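Local coordinates for importin subunit beta-1 (Saccharomyces cerevisiae, PDB 5OWU), which carries proteins into the nucleus as the importin beta subunit, working through importin alpha, which binds the classical nuclear localization signal of the cargo, at residues Ile272-Ala283 and Asp324-Arg335; Leu721-Gln732 and Tyr775-Gln785. All blocks are in the same frame, centred on the assembly; numbering follows the deposited sequence.

Contact 1 (Ile272-Ala283 and Asp324-Arg335); sequences IATMKSPNDKVA and DVVPNLLNLLTR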
loop_
_atom_site.group_PDB
_atom_site.type_symbol
_atom_site.label_atom_id
_atom_site.label_comp_id
_atom_site.label_asym_id
_atom_site.label_seq_id
_atom_site.Cartn_x
_atom_site.Cartn_y
_atom_site.Cartn_z
ATOM N N ILE A 272 -27.389 -4.939 11.576
ATOM C CA ILE A 272 -27.350 -6.093 12.465
ATOM C C ILE A 272 -28.321 -7.162 11.985
ATOM O O ILE A 272 -28.020 -8.361 12.022
ATOM C CB ILE A 272 -27.647 -5.671 13.915
ATOM C CG1 ILE A 272 -26.447 -4.893 14.464
ATOM C CG2 ILE A 272 -27.945 -6.895 14.782
ATOM C CD1 ILE A 272 -26.609 -4.402 15.886
ATOM N N ALA A 273 -29.500 -6.744 11.530
ATOM C CA ALA A 273 -30.495 -7.697 11.061
ATOM C C ALA A 273 -29.977 -8.473 9.859
ATOM O O ALA A 273 -30.026 -9.709 9.836
ATOM C CB ALA A 273 -31.790 -6.968 10.711
ATOM N N THR A 274 -29.459 -7.763 8.853
ATOM C CA THR A 274 -29.026 -8.450 7.640
ATOM C C THR A 274 -27.715 -9.216 7.813
ATOM O O THR A 274 -27.391 -10.044 6.954
ATOM C CB THR A 274 -28.902 -7.455 6.486
ATOM O OG1 THR A 274 -28.250 -6.264 6.936
ATOM C CG2 THR A 274 -30.286 -7.111 5.946
ATOM N N MET A 275 -26.968 -9.000 8.900
ATOM C CA MET A 275 -25.779 -9.821 9.113
ATOM C C MET A 275 -26.117 -11.297 9.288
ATOM O O MET A 275 -25.218 -12.140 9.201
ATOM C CB MET A 275 -24.996 -9.340 10.334
ATOM C CG MET A 275 -23.579 -9.877 10.370
ATOM S SD MET A 275 -22.543 -9.075 11.593
ATOM C CE MET A 275 -22.424 -7.426 10.930
ATOM N N LYS A 276 -27.380 -11.631 9.543
ATOM C CA LYS A 276 -27.802 -13.017 9.691
ATOM C C LYS A 276 -28.391 -13.592 8.412
ATOM O O LYS A 276 -28.874 -14.728 8.425
ATOM C CB LYS A 276 -28.821 -13.141 10.831
ATOM C CG LYS A 276 -28.302 -12.621 12.167
ATOM C CD LYS A 276 -29.066 -13.200 13.353
ATOM C CE LYS A 276 -30.523 -12.784 13.354
ATOM N NZ LYS A 276 -30.681 -11.306 13.366
ATOM N N SER A 277 -28.365 -12.844 7.319
ATOM C CA SER A 277 -28.938 -13.336 6.078
ATOM C C SER A 277 -28.278 -14.655 5.676
ATOM O O SER A 277 -27.049 -14.781 5.744
ATOM C CB SER A 277 -28.753 -12.314 4.962
ATOM O OG SER A 277 -29.083 -12.875 3.701
ATOM N N PRO A 278 -29.055 -15.653 5.241
ATOM C CA PRO A 278 -28.439 -16.876 4.702
ATOM C C PRO A 278 -27.700 -16.657 3.391
ATOM O O PRO A 278 -27.024 -17.582 2.925
ATOM C CB PRO A 278 -29.634 -17.823 4.520
ATOM C CG PRO A 278 -30.813 -16.930 4.382
ATOM C CD PRO A 278 -30.527 -15.719 5.219
ATOM N N ASN A 279 -27.811 -15.479 2.783
ATOM C CA ASN A 279 -27.078 -15.154 1.565
ATOM C C ASN A 279 -25.718 -14.580 1.947
ATOM O O ASN A 279 -25.648 -13.547 2.623
ATOM C CB ASN A 279 -27.861 -14.152 0.719
ATOM C CG ASN A 279 -27.188 -13.857 -0.603
ATOM O OD1 ASN A 279 -26.097 -13.289 -0.642
ATOM N ND2 ASN A 279 -27.841 -14.229 -1.697
ATOM N N ASP A 280 -24.642 -15.239 1.501
ATOM C CA ASP A 280 -23.300 -14.847 1.927
ATOM C C ASP A 280 -22.931 -13.454 1.432
ATOM O O ASP A 280 -22.188 -12.735 2.109
ATOM C CB ASP A 280 -22.263 -15.865 1.441
ATOM C CG ASP A 280 -22.434 -17.231 2.078
ATOM O OD1 ASP A 280 -23.161 -17.347 3.085
ATOM O OD2 ASP A 280 -21.828 -18.194 1.571
ATOM N N LYS A 281 -23.434 -13.052 0.265
ATOM C CA LYS A 281 -23.096 -11.735 -0.273
ATOM C C LYS A 281 -23.719 -10.619 0.568
ATOM O O LYS A 281 -23.056 -9.626 0.900
ATOM C CB LYS A 281 -23.551 -11.646 -1.733
ATOM C CG LYS A 281 -23.468 -10.253 -2.380
ATOM C CD LYS A 281 -22.110 -9.984 -2.995
ATOM C CE LYS A 281 -22.128 -8.710 -3.834
ATOM N NZ LYS A 281 -22.988 -8.855 -5.046
ATOM N N VAL A 282 -24.998 -10.764 0.915
ATOM C CA VAL A 282 -25.675 -9.768 1.748
ATOM C C VAL A 282 -24.952 -9.628 3.086
ATOM O O VAL A 282 -24.526 -8.528 3.494
ATOM C CB VAL A 282 -27.150 -10.162 1.945
ATOM C CG1 VAL A 282 -27.887 -9.126 2.793
ATOM C CG2 VAL A 282 -27.844 -10.351 0.592
ATOM N N ALA A 283 -24.811 -10.756 3.789
ATOM C CA ALA A 283 -24.108 -10.752 5.062
ATOM C C ALA A 283 -22.751 -10.088 4.916
ATOM O O ALA A 283 -22.367 -9.252 5.745
ATOM C CB ALA A 283 -23.963 -12.180 5.586
ATOM N N ASP A 324 -24.613 -7.053 20.433
ATOM C CA ASP A 324 -25.535 -7.429 19.366
ATOM C C ASP A 324 -24.859 -7.792 18.047
ATOM O O ASP A 324 -25.405 -8.608 17.297
ATOM C CB ASP A 324 -26.523 -6.284 19.125
ATOM C CG ASP A 324 -27.048 -5.690 20.420
ATOM O OD1 ASP A 324 -27.284 -6.465 21.367
ATOM O OD2 ASP A 324 -27.201 -4.457 20.511
ATOM N N VAL A 325 -23.691 -7.221 17.744
ATOM C CA VAL A 325 -23.030 -7.473 16.465
ATOM C C VAL A 325 -22.200 -8.751 16.522
ATOM O O VAL A 325 -22.240 -9.578 15.603
ATOM C CB VAL A 325 -22.152 -6.273 16.063
ATOM C CG1 VAL A 325 -21.323 -6.610 14.843
ATOM C CG2 VAL A 325 -23.006 -5.046 15.790
ATOM N N VAL A 326 -21.411 -8.918 17.587
ATOM C CA VAL A 326 -20.374 -9.958 17.581
ATOM C C VAL A 326 -20.959 -11.358 17.474
ATOM O O VAL A 326 -20.375 -12.199 16.767
ATOM C CB VAL A 326 -19.444 -9.777 18.788
ATOM C CG1 VAL A 326 -18.490 -10.968 18.945
ATOM C CG2 VAL A 326 -18.650 -8.502 18.612
ATOM N N PRO A 327 -22.069 -11.698 18.136
ATOM C CA PRO A 327 -22.625 -13.051 17.947
ATOM C C PRO A 327 -22.946 -13.377 16.496
ATOM O O PRO A 327 -22.742 -14.518 16.051
ATOM C CB PRO A 327 -23.882 -13.029 18.826
ATOM C CG PRO A 327 -23.570 -12.022 19.894
ATOM C CD PRO A 327 -22.743 -10.965 19.225
ATOM N N ASN A 328 -23.418 -12.394 15.729
ATOM C CA ASN A 328 -23.707 -12.636 14.318
ATOM C C ASN A 328 -22.429 -12.866 13.505
ATOM O O ASN A 328 -22.391 -13.752 12.635
ATOM C CB ASN A 328 -24.519 -11.469 13.763
ATOM C CG ASN A 328 -25.883 -11.341 14.431
ATOM O OD1 ASN A 328 -26.412 -12.311 14.981
ATOM N ND2 ASN A 328 -26.453 -10.145 14.390
ATOM N N LEU A 329 -21.371 -12.087 13.767
ATOM C CA LEU A 329 -20.078 -12.340 13.123
ATOM C C LEU A 329 -19.605 -13.762 13.401
ATOM O O LEU A 329 -19.273 -14.534 12.477
ATOM C CB LEU A 329 -19.030 -11.346 13.632
ATOM C CG LEU A 329 -19.028 -9.894 13.177
ATOM C CD1 LEU A 329 -17.941 -9.135 13.939
ATOM C CD2 LEU A 329 -18.793 -9.797 11.681
ATOM N N LEU A 330 -19.559 -14.116 14.687
ATOM C CA LEU A 330 -19.141 -15.454 15.080
ATOM C C LEU A 330 -19.922 -16.502 14.301
ATOM O O LEU A 330 -19.343 -17.453 13.761
ATOM C CB LEU A 330 -19.321 -15.627 16.590
ATOM C CG LEU A 330 -18.367 -14.754 17.411
ATOM C CD1 LEU A 330 -18.784 -14.689 18.879
ATOM C CD2 LEU A 330 -16.938 -15.272 17.293
ATOM N N ASN A 331 -21.242 -16.322 14.202
ATOM C CA ASN A 331 -22.043 -17.261 13.424
ATOM C C ASN A 331 -21.591 -17.312 11.968
ATOM O O ASN A 331 -21.659 -18.370 11.333
ATOM C CB ASN A 331 -23.524 -16.890 13.503
ATOM C CG ASN A 331 -24.393 -17.795 12.647
ATOM O OD1 ASN A 331 -24.571 -18.974 12.957
ATOM N ND2 ASN A 331 -24.933 -17.249 11.559
ATOM N N LEU A 332 -21.138 -16.185 11.414
ATOM C CA LEU A 332 -20.673 -16.202 10.035
ATOM C C LEU A 332 -19.392 -17.002 9.874
ATOM O O LEU A 332 -19.085 -17.439 8.759
ATOM C CB LEU A 332 -20.455 -14.778 9.522
ATOM C CG LEU A 332 -21.706 -13.917 9.349
ATOM C CD1 LEU A 332 -21.310 -12.494 8.961
ATOM C CD2 LEU A 332 -22.650 -14.517 8.310
ATOM N N LEU A 333 -18.637 -17.208 10.954
ATOM C CA LEU A 333 -17.398 -17.975 10.824
ATOM C C LEU A 333 -17.613 -19.414 10.358
ATOM O O LEU A 333 -16.663 -20.034 9.859
ATOM C CB LEU A 333 -16.638 -17.987 12.154
ATOM C CG LEU A 333 -16.149 -16.626 12.654
ATOM C CD1 LEU A 333 -15.466 -16.780 13.998
ATOM C CD2 LEU A 333 -15.203 -15.986 11.645
ATOM N N THR A 334 -18.818 -19.974 10.504
ATOM C CA THR A 334 -19.056 -21.365 10.131
ATOM C C THR A 334 -19.489 -21.524 8.677
ATOM O O THR A 334 -20.002 -22.586 8.306
ATOM C CB THR A 334 -20.105 -22.001 11.046
ATOM O OG1 THR A 334 -21.339 -21.280 10.942
ATOM C CG2 THR A 334 -19.623 -22.005 12.484
ATOM N N ARG A 335 -19.289 -20.505 7.849
ATOM C CA ARG A 335 -19.600 -20.578 6.427
ATOM C C ARG A 335 -18.329 -20.691 5.585
ATOM O O ARG A 335 -18.206 -20.069 4.531
ATOM C CB ARG A 335 -20.432 -19.370 6.001
ATOM C CG ARG A 335 -21.742 -19.238 6.751
ATOM C CD ARG A 335 -22.585 -18.104 6.188
ATOM N NE ARG A 335 -23.755 -17.805 7.016
ATOM C CZ ARG A 335 -24.711 -16.946 6.674
ATOM N NH1 ARG A 335 -24.648 -16.295 5.517
ATOM N NH2 ARG A 335 -25.729 -16.730 7.489
HETATM O O HOH W 1 -24.884 -13.995 11.395
HETATM O O HOH W 2 -29.373 -10.079 15.870
#
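Arg335 grips Ser277 O in the turn before helix 280-306 and Asp280 at the start of that helix. Its chain runs extended from CG to NE (chi2 -174°, chi3 -171°), which carries the guanidinium end-on to the backbone oxygen: Arg335 NH1 lies 2.8 Å from Ser277 O and Arg335 NH2 lies 2.9 Å from Ser277 O, both bonds in the guanidinium plane. NH1 also makes a salt bridge to Asp280 OD1 at 3.0 Å, tilted from that plane, while Leu332 CD2 of its own segment covers one guanidinium face. Cut back to alanine, this position is likely to leave Ser277 O without its two donors and Asp280 without this salt bridge.

Met275 can be followed atom by atom. CB faces Asn328 CB; CG packs against Leu332 CD1 at 3.7 Å; SD lies between Asn328 CB and Leu329 CD2, 3.8 Å from each; and CE, swung round by the bend at chi3 (-67°), ends near Val325 CG1. The turn linking the two helices of HEAT 7 is thus laid on the end of the first helix of HEAT 8, the stacking of neighbouring repeats that builds the importin beta solenoid. One water donates to both Met275 O and Asn328 O, and a second joins Lys276 NZ to Asn328 ND2. At the far end Ile272 CD1 meets Val325 CG2 at 3.7 Å, the two side chains crossing at about a right angle.

Contact 2 (Leu721-Gln732 and Tyr775-Gln785); sequences LNDIMALCVAAQ and YVGTIFQFIAQ
Met725 lies over one face of the Tyr775 ring. Its CG stands 3.6 Å from the ring centroid, only 12° off the normal, a CH-pi contact; the bend at chi2 then folds the thioether back, so that SD takes an oblique Met-aromatic position and CE comes to rest 3.6 Å from Tyr775 CB. The same ring is met at its edge by Asn722, whose ND2 gives a nearly straight bond of 2.8 Å to Tyr775 OH, the hydroxyl lying in the amide plane although amide and ring planes are turned 46° apart. Leu721 runs antiparallel alongside the tyrosine side chain, its CD2 against CE2.

These are the first helices of HEAT 17 and HEAT 18. Over segments 721-732 and 776-785 the axes approach to 10.7 Å and run 30° apart in the same general direction, as expected of equivalent helices in successive repeats of a solenoid. Midway, Val729 CG2 and Thr778 CG2 come unusually close, at 3.2 Å, and the exact fit there may be doubtful.

Gln732 is a knob in the hole formed by Thr778, Gln781, Phe782 and Gln785. With CG between the backbone N and the carbonyl carbon, its extended chain reaches in among these side chains, where NE2 donates to Thr778 O at 3.3 Å, an oxygen that also accepts from Phe782 N. OE1 passes Phe782 CB and is hydrogen-bonded by Tyr758 of helix 741-764. Crossing Gln732 at about a right angle, Gln785 sends NE2 back to Gln732 O at 3.1 Å, approaching from above the carbonyl plane.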
loop_
_atom_site.group_PDB
_atom_site.type_symbol
_atom_site.label_atom_id
_atom_site.label_comp_id
_atom_site.label_asym_id
_atom_site.label_seq_id
_atom_site.Cartn_x
_atom_site.Cartn_y
_atom_site.Cartn_z
ATOM N N LEU A 721 30.653 17.289 -5.214
ATOM C CA LEU A 721 29.652 17.774 -4.273
ATOM C C LEU A 721 28.601 18.642 -4.958
ATOM O O LEU A 721 27.396 18.380 -4.851
ATOM C CB LEU A 721 30.348 18.537 -3.147
ATOM C CG LEU A 721 29.465 19.086 -2.037
ATOM C CD1 LEU A 721 28.693 17.968 -1.350
ATOM C CD2 LEU A 721 30.326 19.844 -1.040
ATOM N N ASN A 722 29.033 19.674 -5.688
ATOM C CA ASN A 722 28.062 20.564 -6.311
ATOM C C ASN A 722 27.043 19.764 -7.109
ATOM O O ASN A 722 25.831 19.861 -6.869
ATOM C CB ASN A 722 28.756 21.598 -7.202
ATOM C CG ASN A 722 27.831 22.743 -7.573
ATOM O OD1 ASN A 722 27.500 22.934 -8.738
ATOM N ND2 ASN A 722 27.376 23.484 -6.568
ATOM N N ASP A 723 27.518 18.898 -8.011
ATOM C CA ASP A 723 26.574 18.160 -8.841
ATOM C C ASP A 723 25.607 17.370 -7.971
ATOM O O ASP A 723 24.382 17.443 -8.150
ATOM C CB ASP A 723 27.309 17.230 -9.801
ATOM C CG ASP A 723 28.011 17.979 -10.909
ATOM O OD1 ASP A 723 27.614 19.128 -11.205
ATOM O OD2 ASP A 723 28.960 17.409 -11.481
ATOM N N ILE A 724 26.139 16.653 -6.978
ATOM C CA ILE A 724 25.281 15.814 -6.145
ATOM C C ILE A 724 24.280 16.681 -5.402
ATOM O O ILE A 724 23.085 16.355 -5.329
ATOM C CB ILE A 724 26.133 14.962 -5.184
ATOM C CG1 ILE A 724 27.019 13.969 -5.954
ATOM C CG2 ILE A 724 25.272 14.244 -4.146
ATOM C CD1 ILE A 724 26.422 13.351 -7.207
ATOM N N MET A 725 24.732 17.822 -4.882
ATOM C CA MET A 725 23.800 18.670 -4.155
ATOM C C MET A 725 22.684 19.124 -5.079
ATOM O O MET A 725 21.507 19.127 -4.693
ATOM C CB MET A 725 24.524 19.864 -3.536
ATOM C CG MET A 725 25.304 19.519 -2.273
ATOM S SD MET A 725 24.229 18.981 -0.919
ATOM C CE MET A 725 25.313 19.107 0.494
ATOM N N ALA A 726 23.021 19.441 -6.331
ATOM C CA ALA A 726 21.978 19.817 -7.272
ATOM C C ALA A 726 20.922 18.727 -7.313
ATOM O O ALA A 726 19.732 18.982 -7.076
ATOM C CB ALA A 726 22.576 20.064 -8.658
ATOM N N LEU A 727 21.363 17.483 -7.516
ATOM C CA LEU A 727 20.428 16.367 -7.567
ATOM C C LEU A 727 19.575 16.339 -6.310
ATOM O O LEU A 727 18.338 16.290 -6.379
ATOM C CB LEU A 727 21.192 15.054 -7.742
ATOM C CG LEU A 727 21.852 14.845 -9.105
ATOM C CD1 LEU A 727 22.680 13.569 -9.087
ATOM C CD2 LEU A 727 20.818 14.799 -10.228
ATOM N N CYS A 728 20.217 16.437 -5.146
ATOM C CA CYS A 728 19.459 16.339 -3.910
ATOM C C CYS A 728 18.406 17.434 -3.862
ATOM O O CYS A 728 17.227 17.163 -3.602
ATOM C CB CYS A 728 20.396 16.404 -2.702
ATOM S SG CYS A 728 21.393 14.901 -2.487
ATOM N N VAL A 729 18.796 18.667 -4.196
ATOM C CA VAL A 729 17.825 19.757 -4.195
ATOM C C VAL A 729 16.670 19.410 -5.120
ATOM O O VAL A 729 15.497 19.430 -4.720
ATOM C CB VAL A 729 18.493 21.086 -4.593
ATOM C CG1 VAL A 729 17.450 22.149 -4.969
ATOM C CG2 VAL A 729 19.321 21.596 -3.447
ATOM N N ALA A 730 16.991 19.029 -6.361
ATOM C CA ALA A 730 15.929 18.735 -7.309
ATOM C C ALA A 730 15.000 17.679 -6.735
ATOM O O ALA A 730 13.772 17.778 -6.863
ATOM C CB ALA A 730 16.520 18.285 -8.646
ATOM N N ALA A 731 15.570 16.694 -6.034
ATOM C CA ALA A 731 14.757 15.608 -5.505
ATOM C C ALA A 731 13.889 16.078 -4.345
ATOM O O ALA A 731 12.727 15.668 -4.232
ATOM C CB ALA A 731 15.649 14.451 -5.066
ATOM N N GLN A 732 14.419 16.931 -3.467
ATOM C CA GLN A 732 13.640 17.288 -2.287
ATOM C C GLN A 732 12.514 18.260 -2.616
ATOM O O GLN A 732 11.540 18.337 -1.860
ATOM C CB GLN A 732 14.544 17.868 -1.197
ATOM C CG GLN A 732 14.988 19.307 -1.403
ATOM C CD GLN A 732 16.056 19.708 -0.410
ATOM O OE1 GLN A 732 16.920 18.904 -0.063
ATOM N NE2 GLN A 732 15.996 20.948 0.066
ATOM N N TYR A 775 25.684 25.012 1.292
ATOM C CA TYR A 775 24.545 24.110 1.189
ATOM C C TYR A 775 23.770 23.979 2.491
ATOM O O TYR A 775 22.771 23.249 2.532
ATOM C CB TYR A 775 25.023 22.725 0.733
ATOM C CG TYR A 775 25.860 22.788 -0.515
ATOM C CD1 TYR A 775 25.282 23.093 -1.736
ATOM C CD2 TYR A 775 27.229 22.560 -0.472
ATOM C CE1 TYR A 775 26.032 23.160 -2.878
ATOM C CE2 TYR A 775 27.994 22.632 -1.617
ATOM C CZ TYR A 775 27.392 22.931 -2.816
ATOM O OH TYR A 775 28.141 23.007 -3.962
ATOM N N VAL A 776 24.198 24.667 3.552
ATOM C CA VAL A 776 23.569 24.494 4.860
ATOM C C VAL A 776 22.089 24.852 4.794
ATOM O O VAL A 776 21.231 24.102 5.277
ATOM C CB VAL A 776 24.309 25.325 5.922
ATOM C CG1 VAL A 776 23.559 25.326 7.244
ATOM C CG2 VAL A 776 25.706 24.774 6.129
ATOM N N GLY A 777 21.765 26.004 4.202
ATOM C CA GLY A 777 20.368 26.396 4.100
ATOM C C GLY A 777 19.533 25.374 3.353
ATOM O O GLY A 777 18.403 25.077 3.742
ATOM N N THR A 778 20.076 24.833 2.260
ATOM C CA THR A 778 19.393 23.771 1.521
ATOM C C THR A 778 19.095 22.576 2.424
ATOM O O THR A 778 17.976 22.031 2.429
ATOM C CB THR A 778 20.264 23.353 0.333
ATOM O OG1 THR A 778 20.239 24.381 -0.663
ATOM C CG2 THR A 778 19.788 22.054 -0.288
ATOM N N ILE A 779 20.096 22.146 3.194
ATOM C CA ILE A 779 19.898 21.002 4.076
ATOM C C ILE A 779 18.825 21.319 5.104
ATOM O O ILE A 779 17.972 20.480 5.416
ATOM C CB ILE A 779 21.233 20.609 4.733
ATOM C CG1 ILE A 779 22.217 20.136 3.650
ATOM C CG2 ILE A 779 21.027 19.510 5.783
ATOM C CD1 ILE A 779 23.624 19.986 4.127
ATOM N N PHE A 780 18.825 22.551 5.620
ATOM C CA PHE A 780 17.822 22.924 6.609
ATOM C C PHE A 780 16.427 22.964 6.003
ATOM O O PHE A 780 15.457 22.616 6.685
ATOM C CB PHE A 780 18.189 24.261 7.249
ATOM C CG PHE A 780 18.894 24.110 8.558
ATOM C CD1 PHE A 780 18.173 24.044 9.734
ATOM C CD2 PHE A 780 20.277 24.002 8.614
ATOM C CE1 PHE A 780 18.814 23.893 10.945
ATOM C CE2 PHE A 780 20.923 23.853 9.820
ATOM C CZ PHE A 780 20.187 23.793 10.990
ATOM N N GLN A 781 16.300 23.357 4.731
ATOM C CA GLN A 781 15.006 23.257 4.061
ATOM C C GLN A 781 14.527 21.812 4.041
ATOM O O GLN A 781 13.358 21.521 4.344
ATOM C CB GLN A 781 15.099 23.805 2.636
ATOM C CG GLN A 781 15.385 25.298 2.545
ATOM C CD GLN A 781 15.695 25.745 1.121
ATOM O OE1 GLN A 781 15.344 25.066 0.152
ATOM N NE2 GLN A 781 16.368 26.886 0.992
ATOM N N PHE A 782 15.423 20.882 3.692
ATOM C CA PHE A 782 15.027 19.476 3.744
ATOM C C PHE A 782 14.577 19.086 5.150
ATOM O O PHE A 782 13.539 18.436 5.331
ATOM C CB PHE A 782 16.164 18.569 3.290
ATOM C CG PHE A 782 15.852 17.120 3.465
ATOM C CD1 PHE A 782 15.053 16.457 2.547
ATOM C CD2 PHE A 782 16.314 16.430 4.572
ATOM C CE1 PHE A 782 14.741 15.126 2.719
ATOM C CE2 PHE A 782 16.008 15.097 4.747
ATOM C CZ PHE A 782 15.220 14.445 3.819
ATOM N N ILE A 783 15.362 19.460 6.163
ATOM C CA ILE A 783 15.033 19.071 7.530
ATOM C C ILE A 783 13.657 19.604 7.907
ATOM O O ILE A 783 12.858 18.909 8.547
ATOM C CB ILE A 783 16.130 19.548 8.501
ATOM C CG1 ILE A 783 17.467 18.875 8.146
ATOM C CG2 ILE A 783 15.738 19.232 9.940
ATOM C CD1 ILE A 783 18.648 19.272 9.025
ATOM N N ALA A 784 13.347 20.835 7.494
ATOM C CA ALA A 784 12.012 21.375 7.717
ATOM C C ALA A 784 10.958 20.479 7.084
ATOM O O ALA A 784 9.911 20.211 7.690
ATOM C CB ALA A 784 11.919 22.798 7.160
ATOM N N GLN A 785 11.219 19.991 5.866
ATOM C CA GLN A 785 10.294 19.026 5.280
ATOM C C GLN A 785 10.110 17.822 6.195
ATOM O O GLN A 785 8.992 17.312 6.343
ATOM C CB GLN A 785 10.776 18.572 3.905
ATOM C CG GLN A 785 10.888 19.683 2.890
ATOM C CD GLN A 785 11.150 19.151 1.505
ATOM O OE1 GLN A 785 10.446 18.261 1.030
ATOM N NE2 GLN A 785 12.173 19.681 0.853
#

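In the fold
Following the chain from the N terminus, contact 1 comes first: the chain leaves Ala283 along helix 280-306 and closes a loop of 40 residues when helix 317-332 comes back beside the turn of HEAT 7. Contact 2 opens and closes much later, in HEAT 17 and HEAT 18, where helix 741-764 accounts for much of the 42 residues between its segments. The two loops are in series, neither nesting nor crossing. The centres of contact 1 and contact 2 are about 56 Å apart, on opposite sides of the chain's centre. The nearest atoms of contact 1 and contact 2 are about 39 Å apart. Each ties one HEAT repeat to the next, at separate places along the solenoid.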